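Local coordinates for lipid II:glycine glycyltransferase (Staphylococcus aureus, PDB 6SNR), which probably attaches the first glycine of the pentaglycine cross-bridge to the lysine side chain of membrane-bound lipid II, taking it from glycyl-tRNA, at residues 132-135 with 140-143; 105-110 with 126-131; 359-362 with 367-370. All blocks are in the same frame, centred on the assembly; numbering follows the deposited sequence.

Interaction 1: residues 132-135 with 140-143; sequences GFKE and DYIQ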
loop_
_atom_site.group_PDB
_atom_site.type_symbol
_atom_site.label_atom_id
_atom_site.label_comp_id
_atom_site.label_asym_id
_atom_site.label_seq_id
_atom_site.Cartn_x
_atom_site.Cartn_y
_atom_site.Cartn_z
ATOM N N GLY A 132 25.065 -5.841 -0.512
ATOM C CA GLY A 132 25.463 -5.167 0.766
ATOM C C GLY A 132 24.328 -4.564 1.571
ATOM O O GLY A 132 23.208 -4.420 1.080
ATOM N N PHE A 133 24.604 -4.171 2.820
ATOM C CA PHE A 133 23.582 -3.595 3.689
ATOM C C PHE A 133 23.675 -2.083 3.617
ATOM O O PHE A 133 24.180 -1.407 4.548
ATOM C CB PHE A 133 23.702 -4.087 5.123
ATOM C CG PHE A 133 23.670 -5.577 5.257
ATOM C CD1 PHE A 133 22.467 -6.291 5.201
ATOM C CD2 PHE A 133 24.849 -6.295 5.421
ATOM C CE1 PHE A 133 22.454 -7.664 5.349
ATOM C CE2 PHE A 133 24.832 -7.664 5.568
ATOM C CZ PHE A 133 23.623 -8.356 5.542
ATOM N N LYS A 134 23.200 -1.552 2.499
ATOM C CA LYS A 134 23.246 -0.118 2.214
ATOM C C LYS A 134 21.954 0.619 2.679
ATOM O O LYS A 134 21.114 0.029 3.372
ATOM C CB LYS A 134 23.596 0.115 0.735
ATOM C CG LYS A 134 24.804 -0.664 0.247
ATOM C CD LYS A 134 25.348 -0.092 -1.056
ATOM C CE LYS A 134 26.698 -0.692 -1.441
ATOM N NZ LYS A 134 27.678 -0.754 -0.325
ATOM N N GLU A 135 21.802 1.911 2.367
ATOM C CA GLU A 135 20.594 2.632 2.766
ATOM C C GLU A 135 19.325 1.937 2.258
ATOM O O GLU A 135 19.361 1.282 1.201
ATOM C CB GLU A 135 20.553 4.086 2.297
ATOM C CG GLU A 135 21.285 5.074 3.224
ATOM C CD GLU A 135 20.386 5.465 4.413
ATOM O OE1 GLU A 135 20.301 4.714 5.385
ATOM O OE2 GLU A 135 19.683 6.452 4.343
ATOM N N ASP A 140 21.666 1.136 -5.455
ATOM C CA ASP A 140 22.487 -0.056 -5.733
ATOM C C ASP A 140 21.676 -1.355 -5.847
ATOM O O ASP A 140 22.197 -2.423 -6.223
ATOM C CB ASP A 140 23.583 -0.220 -4.672
ATOM C CG ASP A 140 24.703 0.757 -4.845
ATOM O OD1 ASP A 140 24.504 1.753 -5.578
ATOM O OD2 ASP A 140 25.774 0.495 -4.244
ATOM N N TYR A 141 20.405 -1.273 -5.493
ATOM C CA TYR A 141 19.533 -2.406 -5.709
ATOM C C TYR A 141 18.159 -1.956 -6.183
ATOM O O TYR A 141 17.787 -0.819 -6.054
ATOM C CB TYR A 141 19.476 -3.287 -4.471
ATOM C CG TYR A 141 19.791 -2.646 -3.107
ATOM C CD1 TYR A 141 18.868 -1.876 -2.485
ATOM C CD2 TYR A 141 20.975 -2.954 -2.420
ATOM C CE1 TYR A 141 19.082 -1.361 -1.229
ATOM C CE2 TYR A 141 21.221 -2.432 -1.138
ATOM C CZ TYR A 141 20.270 -1.614 -0.574
ATOM O OH TYR A 141 20.467 -1.134 0.692
ATOM N N ILE A 142 17.398 -2.910 -6.764
ATOM C CA ILE A 142 16.160 -2.589 -7.433
ATOM C C ILE A 142 15.003 -2.218 -6.485
ATOM O O ILE A 142 14.311 -1.223 -6.715
ATOM C CB ILE A 142 15.736 -3.750 -8.356
ATOM C CG1 ILE A 142 16.825 -4.008 -9.396
ATOM C CG2 ILE A 142 14.403 -3.447 -9.031
ATOM C CD1 ILE A 142 16.522 -5.219 -10.294
ATOM N N GLN A 143 14.777 -3.037 -5.491
ATOM C CA GLN A 143 13.696 -2.805 -4.550
ATOM C C GLN A 143 14.217 -2.071 -3.321
ATOM O O GLN A 143 15.392 -2.153 -2.987
ATOM C CB GLN A 143 13.051 -4.103 -4.091
ATOM C CG GLN A 143 12.451 -4.964 -5.215
ATOM C CD GLN A 143 11.366 -4.304 -5.997
ATOM O OE1 GLN A 143 10.570 -3.501 -5.460
ATOM N NE2 GLN A 143 11.292 -4.619 -7.305
#
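The phenol of Y141 reaches across the loop and hands its hydroxyl hydrogen to the backbone carbonyl of E135, with OH and O 2.7 Å apart. The donor is not on a lone pair: it stands 47° out of the carbonyl plane. E135 O lies at the edge of the tyrosine ring, near its plane. A second carbonyl, K134 O, is 3.0 Å from Y141 OH, but the angle is too poor for a bond. R145 completes the polar cluster: its NE bonds to the hydroxyl and its NH2 to K134 O. The phenol oxygen of this buried tyrosine is therefore held by two hydrogen bonds, one given to E135 O and one with R145 NE, which should fix where the ring ends.

Both segments belong to the loop that leaves strand 129-130 in one mixed sheet and enters strand 146-151 in the other, so the contact folds an inter-sheet connection back on itself. An inverse gamma turn centred on F133, with a weak bond from K134 N to G132 O, bends the first segment where the phenol meets it.

Packing round the phenol is close. K134 CB sits obliquely to the ring, 3.4 Å from Y141 OH, and G132 O also approaches obliquely, 3.6 Å from Y141 CE2. The tyrosine pays for its position with a chi1 of 25°, well short of a staggered value.

At the exposed surface the K134 side chain runs past D140, with K134 CE 3.2 Å from D140 OD2. A bend at chi4 (-47°) carries the ammonium group off, leaving NZ 4.5 Å from D140 OD2: opposite charges that probably attract, though too far apart for a salt bridge.

Interaction 2: residues 105-110 with 126-131; sequences IKIDPD and LGFKHK
A beta-alpha-beta crossover brings I107, on strand 102-107, against F128, which follows the connecting helix 117-125. That helix ends in a Schellman motif at G127, and F128 comes directly after it. The isoleucine presents the end of its longer branch to one face of the phenyl ring: CD1 of I107 lies 4.2 Å from the F128 ring centroid and 26° off the normal, a CH-pi contact. Its chi1 of 69° tucks CG1 in between the two backbone neighbours of CA, and the extended chi2 carries CD1 over the ring. I105 O approaches F128 CE1 obliquely, 3.9 Å away. The side chains of F76 and F388 also touch the phenylalanine.

Two lysines meet on another part of the contact, K106 NZ lying 3.7 Å from K131 CE. They gather round the E401 carboxylate, to which both NZ atoms form salt bridges, and K106 is bound by D389 and E387 as well. These carboxylates probably balance the two positive charges, which lie 4.3 Å apart from K106 NZ to K131 NZ.

Strand 388-391 is inserted, antiparallel, between the two strands joined by the crossover, a topology typical of the GNAT-like acetyltransferase fold to whose clan the FemABX family belongs.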
loop_
_atom_site.group_PDB
_atom_site.type_symbol
_atom_site.label_atom_id
_atom_site.label_comp_id
_atom_site.label_asym_id
_atom_site.label_seq_id
_atom_site.Cartn_x
_atom_site.Cartn_y
_atom_site.Cartn_z
ATOM N N ILE A 105 21.420 -14.358 -12.272
ATOM C CA ILE A 105 20.130 -14.610 -11.610
ATOM C C ILE A 105 20.143 -13.746 -10.346
ATOM O O ILE A 105 20.929 -13.958 -9.436
ATOM C CB ILE A 105 19.962 -16.071 -11.192
ATOM C CG1 ILE A 105 19.926 -16.972 -12.431
ATOM C CG2 ILE A 105 18.693 -16.257 -10.340
ATOM C CD1 ILE A 105 20.199 -18.407 -12.083
ATOM N N LYS A 106 19.222 -12.795 -10.321
ATOM C CA LYS A 106 19.153 -11.792 -9.247
ATOM C C LYS A 106 17.939 -12.099 -8.382
ATOM O O LYS A 106 16.810 -12.180 -8.919
ATOM C CB LYS A 106 19.020 -10.402 -9.861
ATOM C CG LYS A 106 18.881 -9.243 -8.818
ATOM C CD LYS A 106 18.772 -7.922 -9.500
ATOM C CE LYS A 106 20.009 -7.555 -10.284
ATOM N NZ LYS A 106 21.236 -7.417 -9.442
ATOM N N ILE A 107 18.150 -12.166 -7.059
ATOM C CA ILE A 107 17.016 -12.408 -6.155
ATOM C C ILE A 107 17.016 -11.371 -5.016
ATOM O O ILE A 107 18.035 -10.711 -4.755
ATOM C CB ILE A 107 17.041 -13.801 -5.536
ATOM C CG1 ILE A 107 18.212 -13.930 -4.527
ATOM C CG2 ILE A 107 17.133 -14.922 -6.586
ATOM C CD1 ILE A 107 18.216 -15.196 -3.749
ATOM N N ASP A 108 15.849 -11.206 -4.381
ATOM C CA ASP A 108 15.675 -10.166 -3.349
ATOM C C ASP A 108 14.466 -10.511 -2.449
ATOM O O ASP A 108 13.489 -9.745 -2.391
ATOM C CB ASP A 108 15.630 -8.718 -3.922
ATOM C CG ASP A 108 14.636 -8.482 -5.025
ATOM O OD1 ASP A 108 13.951 -9.424 -5.486
ATOM O OD2 ASP A 108 14.538 -7.372 -5.535
ATOM N N PRO A 109 14.514 -11.651 -1.765
ATOM C CA PRO A 109 13.334 -12.129 -1.080
ATOM C C PRO A 109 12.970 -11.246 0.119
ATOM O O PRO A 109 13.831 -10.547 0.657
ATOM C CB PRO A 109 13.727 -13.523 -0.642
ATOM C CG PRO A 109 15.220 -13.453 -0.458
ATOM C CD PRO A 109 15.650 -12.551 -1.573
ATOM N N ASP A 110 11.713 -11.272 0.518
ATOM C CA ASP A 110 11.269 -10.513 1.688
ATOM C C ASP A 110 11.570 -11.313 2.955
ATOM O O ASP A 110 10.694 -11.981 3.502
ATOM C CB ASP A 110 9.783 -10.235 1.584
ATOM C CG ASP A 110 9.258 -9.301 2.670
ATOM O OD1 ASP A 110 10.032 -8.762 3.516
ATOM O OD2 ASP A 110 8.026 -9.166 2.682
ATOM N N LEU A 126 25.961 -21.246 -1.663
ATOM C CA LEU A 126 25.599 -21.585 -3.032
ATOM C C LEU A 126 26.244 -20.701 -4.117
ATOM O O LEU A 126 26.014 -20.919 -5.294
ATOM C CB LEU A 126 24.061 -21.533 -3.179
ATOM C CG LEU A 126 23.256 -22.630 -2.472
ATOM C CD1 LEU A 126 21.780 -22.281 -2.450
ATOM C CD2 LEU A 126 23.463 -23.970 -3.155
ATOM N N GLY A 127 26.987 -19.662 -3.744
ATOM C CA GLY A 127 27.680 -18.852 -4.708
ATOM C C GLY A 127 27.089 -17.490 -5.051
ATOM O O GLY A 127 27.616 -16.778 -5.912
ATOM N N PHE A 128 26.011 -17.109 -4.362
ATOM C CA PHE A 128 25.418 -15.799 -4.567
ATOM C C PHE A 128 26.291 -14.716 -3.936
ATOM O O PHE A 128 26.869 -14.929 -2.867
ATOM C CB PHE A 128 24.063 -15.659 -3.874
ATOM C CG PHE A 128 22.899 -16.282 -4.626
ATOM C CD1 PHE A 128 22.168 -15.530 -5.509
ATOM C CD2 PHE A 128 22.506 -17.596 -4.387
ATOM C CE1 PHE A 128 21.072 -16.092 -6.195
ATOM C CE2 PHE A 128 21.433 -18.158 -5.076
ATOM C CZ PHE A 128 20.725 -17.410 -5.975
ATOM N N LYS A 129 26.386 -13.609 -4.623
ATOM C CA LYS A 129 27.076 -12.406 -4.125
ATOM C C LYS A 129 26.049 -11.377 -3.654
ATOM O O LYS A 129 25.037 -11.115 -4.303
ATOM C CB LYS A 129 27.965 -11.820 -5.201
ATOM C CG LYS A 129 28.864 -12.859 -5.889
ATOM C CD LYS A 129 29.726 -13.668 -4.926
ATOM C CE LYS A 129 30.446 -14.793 -5.649
ATOM N NZ LYS A 129 31.150 -15.680 -4.684
ATOM N N HIS A 130 26.335 -10.773 -2.507
ATOM C CA HIS A 130 25.442 -9.792 -1.890
ATOM C C HIS A 130 25.756 -8.373 -2.294
ATOM O O HIS A 130 26.950 -7.997 -2.371
ATOM C CB HIS A 130 25.599 -9.924 -0.385
ATOM C CG HIS A 130 24.621 -9.133 0.428
ATOM N ND1 HIS A 130 25.009 -8.392 1.533
ATOM C CD2 HIS A 130 23.265 -9.011 0.360
ATOM C CE1 HIS A 130 23.940 -7.865 2.111
ATOM N NE2 HIS A 130 22.868 -8.217 1.410
ATOM N N LYS A 131 24.711 -7.550 -2.515
ATOM C CA LYS A 131 24.878 -6.150 -2.937
ATOM C C LYS A 131 25.236 -5.282 -1.718
ATOM O O LYS A 131 25.617 -4.115 -1.909
ATOM C CB LYS A 131 23.599 -5.553 -3.570
ATOM C CG LYS A 131 23.301 -6.003 -4.969
ATOM C CD LYS A 131 24.304 -5.475 -5.954
ATOM C CE LYS A 131 23.805 -5.695 -7.371
ATOM N NZ LYS A 131 24.812 -5.363 -8.369
#

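Interaction 3: residues 359-362 with 367-370; sequences NDPD and HYGL
P361 meets Y368 more through backbone atoms than side chain to side chain. The CG corner of the proline ring rests on the first turn of the helix, 3.9 Å from Y368 CA, and is 4.2 Å from the carbonyl O of H367. What the tyrosine ring itself receives is carbonyl oxygen: P361 O lies at its edge, near the plane, 3.5 Å from Y368 CD1, a placement in which the weakly positive C-H at CD1 probably faces the carbonyl oxygen. The next carbonyl, D362 O, comes to the root of the side chain, 3.5 Å from Y368 CB. No hydrogen bond joins the two segments; packing, perhaps with weak electrostatics, carries the contact.

With CG swung opposite the backbone N (chi1 179°), the tyrosine ring extends alongside these two carbonyls. In the next shell, D362 O is hydrogen-bonded to S365 OG, which ties the intervening residues to the very oxygen that touches Y368 CB. H367 occupies the N-cap position, immediately before the helix, and its side chain packs on L137 and D358. Further along the same helix, W371 is touched by the side chains of N359, D360 and P361.

The loop leaves strand 351-356, which is flanked in its mixed sheet by strands 315-323 and 146-151. Helix 368-374 then carries the chain on to strand 380-383 at the sheet edge, beyond strand 146-151, and the contact packs the incoming loop onto the start of that crossover helix.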
loop_
_atom_site.group_PDB
_atom_site.type_symbol
_atom_site.label_atom_id
_atom_site.label_comp_id
_atom_site.label_asym_id
_atom_site.label_seq_id
_atom_site.Cartn_x
_atom_site.Cartn_y
_atom_site.Cartn_z
ATOM N N ASN A 359 16.282 4.517 6.742
ATOM C CA ASN A 359 16.168 4.479 8.207
ATOM C C ASN A 359 16.554 5.837 8.812
ATOM O O ASN A 359 17.724 6.114 8.894
ATOM C CB ASN A 359 17.069 3.414 8.782
ATOM C CG ASN A 359 16.875 3.211 10.298
ATOM O OD1 ASN A 359 16.075 3.899 10.913
ATOM N ND2 ASN A 359 17.596 2.260 10.891
ATOM N N ASP A 360 15.554 6.617 9.204
ATOM C CA ASP A 360 15.723 7.901 9.929
ATOM C C ASP A 360 16.678 8.831 9.214
ATOM O O ASP A 360 17.720 9.239 9.771
ATOM C CB ASP A 360 16.217 7.619 11.321
ATOM C CG ASP A 360 16.177 8.874 12.231
ATOM O OD1 ASP A 360 15.266 9.685 12.083
ATOM O OD2 ASP A 360 17.115 9.014 13.034
ATOM N N PRO A 361 16.376 9.167 7.945
ATOM C CA PRO A 361 17.256 10.066 7.232
ATOM C C PRO A 361 17.232 11.496 7.802
ATOM O O PRO A 361 16.263 11.880 8.442
ATOM C CB PRO A 361 16.674 10.064 5.810
ATOM C CG PRO A 361 15.230 9.817 6.022
ATOM C CD PRO A 361 15.128 8.886 7.183
ATOM N N ASP A 362 18.292 12.247 7.520
ATOM C CA ASP A 362 18.344 13.693 7.823
ATOM C C ASP A 362 17.367 14.490 6.937
ATOM O O ASP A 362 16.913 14.022 5.887
ATOM C CB ASP A 362 19.786 14.216 7.608
ATOM C CG ASP A 362 20.802 13.724 8.677
ATOM O OD1 ASP A 362 20.441 13.171 9.738
ATOM O OD2 ASP A 362 22.017 13.879 8.421
ATOM N N HIS A 367 14.781 11.599 0.531
ATOM C CA HIS A 367 13.718 10.720 1.041
ATOM C C HIS A 367 13.157 11.046 2.448
ATOM O O HIS A 367 12.366 10.274 3.012
ATOM C CB HIS A 367 14.192 9.256 1.023
ATOM C CG HIS A 367 14.797 8.837 -0.274
ATOM N ND1 HIS A 367 14.146 8.976 -1.477
ATOM C CD2 HIS A 367 15.988 8.263 -0.559
ATOM C CE1 HIS A 367 14.913 8.528 -2.448
ATOM N NE2 HIS A 367 16.041 8.104 -1.922
ATOM N N TYR A 368 13.528 12.188 3.047
ATOM C CA TYR A 368 13.007 12.510 4.350
ATOM C C TYR A 368 11.467 12.511 4.428
ATOM O O TYR A 368 10.881 12.022 5.393
ATOM C CB TYR A 368 13.539 13.888 4.820
ATOM C CG TYR A 368 12.979 14.245 6.164
ATOM C CD1 TYR A 368 13.446 13.625 7.307
ATOM C CD2 TYR A 368 11.936 15.166 6.294
ATOM C CE1 TYR A 368 12.915 13.914 8.545
ATOM C CE2 TYR A 368 11.392 15.476 7.535
ATOM C CZ TYR A 368 11.888 14.852 8.654
ATOM O OH TYR A 368 11.360 15.147 9.883
ATOM N N GLY A 369 10.795 13.024 3.404
ATOM C CA GLY A 369 9.356 13.146 3.460
ATOM C C GLY A 369 8.678 11.784 3.585
ATOM O O GLY A 369 7.669 11.627 4.303
ATOM N N LEU A 370 9.265 10.781 2.938
ATOM C CA LEU A 370 8.712 9.416 3.085
ATOM C C LEU A 370 8.760 8.910 4.517
ATOM O O LEU A 370 7.851 8.208 4.977
ATOM C CB LEU A 370 9.468 8.415 2.201
ATOM C CG LEU A 370 9.405 8.683 0.703
ATOM C CD1 LEU A 370 10.387 7.807 -0.055
ATOM C CD2 LEU A 370 8.001 8.499 0.169
#

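How the interactions relate
The three contacts follow one another along the chain, but they are not equally close. Interactions 1 and 2 are neighbours, their centres 12 Å apart: I142 CD1 packs 3.6 Å from K106 CD, and E387 serves both, accepting I142 N and K106 NZ. Interaction 3 barely meets interaction 1, through E135 OE1 and N359 N at 4.2 Å, with centres 16 Å apart. Interactions 2 and 3 do not touch, their nearest atoms being about 15 Å apart. Interaction 2 lies within the sheet that holds strands 102-107 and 129-130; interaction 3 lies in the connection that leaves strand 351-356 of the other sheet; interaction 1 folds the loop between the two sheets.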